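Local structure of pantothenate kinase (Coxiella burnetii, 3TQC) at residues V50-K53 and E54-I58. The protein catalyses the ATP-dependent phosphorylation of pantothenate to 4'-phosphopantothenate, the first step of coenzyme A biosynthesis. Numbering follows the deposited sequence.
Sequences VSLK and EVTEI. With ADP (adenosine-5'-diphosphate), chain D.
S51 N-caps helix 52-84: its OG accepts from E54 N at 3.3 Å, with a nearly straight N-H...O angle of 164°. S51 has positive phi, marking the break between the short helix 47-50 and the long one. S51 OG, set between its own backbone N and carbonyl carbon, faces the first turn and also lies 3.4 Å from E54 CB. One residue earlier V50 belongs to the ADP pocket of this P-loop kinase, and its CG1 approaches adenine N6 at 3.6 Å, so the cap adjoins the nucleotide site. The carboxylate of E54 leads away from the cap to R21 and the backbone N of I313. On the outer side, K53 and E57 cross at a slant; K53 runs extended to CE and bends only at chi4 (63°), which brings K53 NZ to E57 OE2 at 2.6 Å. In that salt bridge NZ arrives on the syn side of OE2, 28° out of the carboxylate plane, while E57 OE1 pairs with R21. L52 and T56 lie side by side, with L52 CD1 3.6 Å from T56 OG1. L52 O accepts twice, from opposite faces of its carbonyl plane: T56 N at 2.8 Å and T56 OG1 at 2.7 Å.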
ATOM      1  N   VAL B  50      19.419 -11.505  21.314  1.00 31.03           N
ATOM      2  CA  VAL B  50      19.917 -10.971  20.043  1.00 29.07           C
ATOM      3  C   VAL B  50      21.414 -10.632  20.085  1.00 28.55           C
ATOM      4  O   VAL B  50      22.071 -10.605  19.055  1.00 27.69           O
ATOM      5  CB  VAL B  50      19.098  -9.760  19.572  1.00 27.91           C
ATOM      6  CG1 VAL B  50      17.611 -10.122  19.505  1.00 28.09           C
ATOM      7  CG2 VAL B  50      19.285  -8.596  20.482  1.00 30.09           C
ATOM      8  N   SER B  51      21.944 -10.414  21.283  1.00 28.23           N
ATOM      9  CA  SER B  51      23.360 -10.047  21.491  1.00 28.66           C
ATOM     10  C   SER B  51      23.577  -8.527  21.319  1.00 27.24           C
ATOM     11  O   SER B  51      22.910  -7.861  20.523  1.00 24.90           O
ATOM     12  CB  SER B  51      24.317 -10.853  20.583  1.00 28.82           C
ATOM     13  OG  SER B  51      24.438 -10.238  19.302  1.00 27.48           O
ATOM     14  N   LEU B  52      24.516  -8.007  22.097  1.00 28.27           N
ATOM     15  CA  LEU B  52      24.888  -6.600  22.084  1.00 28.24           C
ATOM     16  C   LEU B  52      25.386  -6.155  20.708  1.00 28.00           C
ATOM     17  O   LEU B  52      25.074  -5.069  20.239  1.00 26.13           O
ATOM     18  CB  LEU B  52      25.979  -6.368  23.137  1.00 29.79           C
ATOM     19  CG  LEU B  52      26.570  -4.967  23.247  1.00 29.98           C
ATOM     20  CD1 LEU B  52      25.462  -3.959  23.507  1.00 28.59           C
ATOM     21  CD2 LEU B  52      27.622  -4.920  24.338  1.00 31.16           C
ATOM     22  N   LYS B  53      26.173  -7.022  20.081  1.00 29.15           N
ATOM     23  CA  LYS B  53      26.766  -6.759  18.784  1.00 29.47           C
ATOM     24  C   LYS B  53      25.696  -6.495  17.756  1.00 27.56           C
ATOM     25  O   LYS B  53      25.698  -5.449  17.099  1.00 26.85           O
ATOM     26  CB  LYS B  53      27.621  -7.952  18.353  1.00 30.63           C
ATOM     27  CG  LYS B  53      28.382  -7.735  17.080  1.00 31.71           C
ATOM     28  CD  LYS B  53      29.283  -8.925  16.759  1.00 32.94           C
ATOM     29  CE  LYS B  53      29.996  -8.690  15.453  1.00 32.75           C
ATOM     30  NZ  LYS B  53      30.883  -7.511  15.567  1.00 33.41           N
ATOM     31  N   GLU B  54      24.773  -7.441  17.647  1.00 26.75           N
ATOM     32  CA  GLU B  54      23.721  -7.395  16.640  1.00 25.66           C
ATOM     33  C   GLU B  54      22.787  -6.210  16.867  1.00 24.55           C
ATOM     34  O   GLU B  54      22.393  -5.545  15.907  1.00 23.35           O
ATOM     35  CB  GLU B  54      22.942  -8.722  16.645  1.00 25.60           C
ATOM     36  CG  GLU B  54      21.872  -8.864  15.590  1.00 25.50           C
ATOM     37  CD  GLU B  54      22.399  -9.111  14.177  1.00 25.38           C
ATOM     38  OE1 GLU B  54      23.616  -9.207  13.973  1.00 25.96           O
ATOM     39  OE2 GLU B  54      21.562  -9.187  13.263  1.00 25.60           O
ATOM     40  N   VAL B  55      22.451  -5.940  18.128  1.00 24.98           N
ATOM     41  CA  VAL B  55      21.641  -4.775  18.471  1.00 24.46           C
ATOM     42  C   VAL B  55      22.365  -3.495  18.096  1.00 25.18           C
ATOM     43  O   VAL B  55      21.766  -2.584  17.509  1.00 24.49           O
ATOM     44  CB  VAL B  55      21.348  -4.678  19.986  1.00 25.73           C
ATOM     45  CG1 VAL B  55      20.670  -3.350  20.295  1.00 25.94           C
ATOM     46  CG2 VAL B  55      20.486  -5.827  20.456  1.00 24.70           C
ATOM     47  N   THR B  56      23.646  -3.411  18.443  1.00 26.51           N
ATOM     48  CA  THR B  56      24.397  -2.207  18.187  1.00 27.75           C
ATOM     49  C   THR B  56      24.585  -1.979  16.683  1.00 27.46           C
ATOM     50  O   THR B  56      24.423  -0.866  16.206  1.00 27.38           O
ATOM     51  CB  THR B  56      25.774  -2.211  18.874  1.00 29.66           C
ATOM     52  OG1 THR B  56      25.610  -2.403  20.283  1.00 31.03           O
ATOM     53  CG2 THR B  56      26.482  -0.888  18.636  1.00 30.52           C
ATOM     54  N   GLU B  57      24.917  -3.041  15.952  1.00 27.57           N
ATOM     55  CA  GLU B  57      25.346  -2.918  14.568  1.00 27.31           C
ATOM     56  C   GLU B  57      24.160  -2.869  13.612  1.00 25.57           C
ATOM     57  O   GLU B  57      24.223  -2.164  12.623  1.00 25.70           O
ATOM     58  CB  GLU B  57      26.303  -4.055  14.178  1.00 28.09           C
ATOM     59  CG  GLU B  57      27.719  -3.941  14.763  1.00 30.52           C
ATOM     60  CD  GLU B  57      28.615  -5.139  14.392  1.00 33.02           C
ATOM     61  OE1 GLU B  57      28.174  -5.991  13.582  1.00 34.94           O
ATOM     62  OE2 GLU B  57      29.748  -5.235  14.907  1.00 31.41           O
ATOM     63  N   ILE B  58      23.081  -3.578  13.914  1.00 24.24           N
ATOM     64  CA  ILE B  58      21.936  -3.640  13.007  1.00 23.03           C
ATOM     65  C   ILE B  58      20.733  -2.853  13.513  1.00 22.28           C
ATOM     66  O   ILE B  58      20.280  -1.922  12.857  1.00 22.34           O
ATOM     67  CB  ILE B  58      21.502  -5.089  12.745  1.00 22.72           C
ATOM     68  CG1 ILE B  58      22.667  -5.921  12.196  1.00 24.04           C
ATOM     69  CG2 ILE B  58      20.357  -5.123  11.753  1.00 21.58           C
ATOM     70  CD1 ILE B  58      23.061  -5.539  10.786  1.00 23.73           C
TER
HETATM   71  PB  ADP D 500       8.234 -14.964  15.560  1.00 21.58           P
HETATM   72  O1B ADP D 500       7.794 -13.853  16.460  1.00 18.50           O
HETATM   73  O2B ADP D 500       8.405 -14.539  14.125  1.00 17.52           O
HETATM   74  O3B ADP D 500       7.449 -16.249  15.695  1.00 21.98           O
HETATM   75  PA  ADP D 500      10.340 -15.036  17.458  1.00 23.69           P
HETATM   76  O1A ADP D 500      10.572 -13.544  17.453  1.00 26.21           O
HETATM   77  O2A ADP D 500       9.559 -15.697  18.549  1.00 27.79           O
HETATM   78  O3A ADP D 500       9.685 -15.445  16.050  1.00 22.31           O
HETATM   79  O5' ADP D 500      11.747 -15.761  17.395  1.00 22.30           O
HETATM   80  C5' ADP D 500      11.862 -17.097  16.937  1.00 23.60           C
HETATM   81  C4' ADP D 500      13.002 -17.786  17.674  1.00 24.09           C
HETATM   82  O4' ADP D 500      14.255 -17.269  17.235  1.00 23.68           O
HETATM   83  C3' ADP D 500      12.953 -17.534  19.166  1.00 24.46           C
HETATM   84  O3' ADP D 500      13.397 -18.716  19.833  1.00 25.19           O
HETATM   85  C2' ADP D 500      13.893 -16.381  19.409  1.00 23.53           C
HETATM   86  O2' ADP D 500      14.527 -16.484  20.672  1.00 25.70           O
HETATM   87  C1' ADP D 500      14.897 -16.535  18.286  1.00 24.39           C
HETATM   88  N9  ADP D 500      15.377 -15.257  17.722  1.00 23.91           N
HETATM   89  C8  ADP D 500      14.621 -14.358  17.076  1.00 23.30           C
HETATM   90  N7  ADP D 500      15.370 -13.312  16.659  1.00 23.27           N
HETATM   91  C5  ADP D 500      16.624 -13.556  17.048  1.00 23.10           C
HETATM   92  C6  ADP D 500      17.888 -12.840  16.905  1.00 23.92           C
HETATM   93  N6  ADP D 500      17.897 -11.646  16.263  1.00 23.76           N
HETATM   94  N1  ADP D 500      18.982 -13.416  17.436  1.00 26.18           N
HETATM   95  C2  ADP D 500      18.945 -14.604  18.080  1.00 27.51           C
HETATM   96  N3  ADP D 500      17.805 -15.312  18.237  1.00 27.76           N
HETATM   97  C4  ADP D 500      16.637 -14.835  17.743  1.00 24.01           C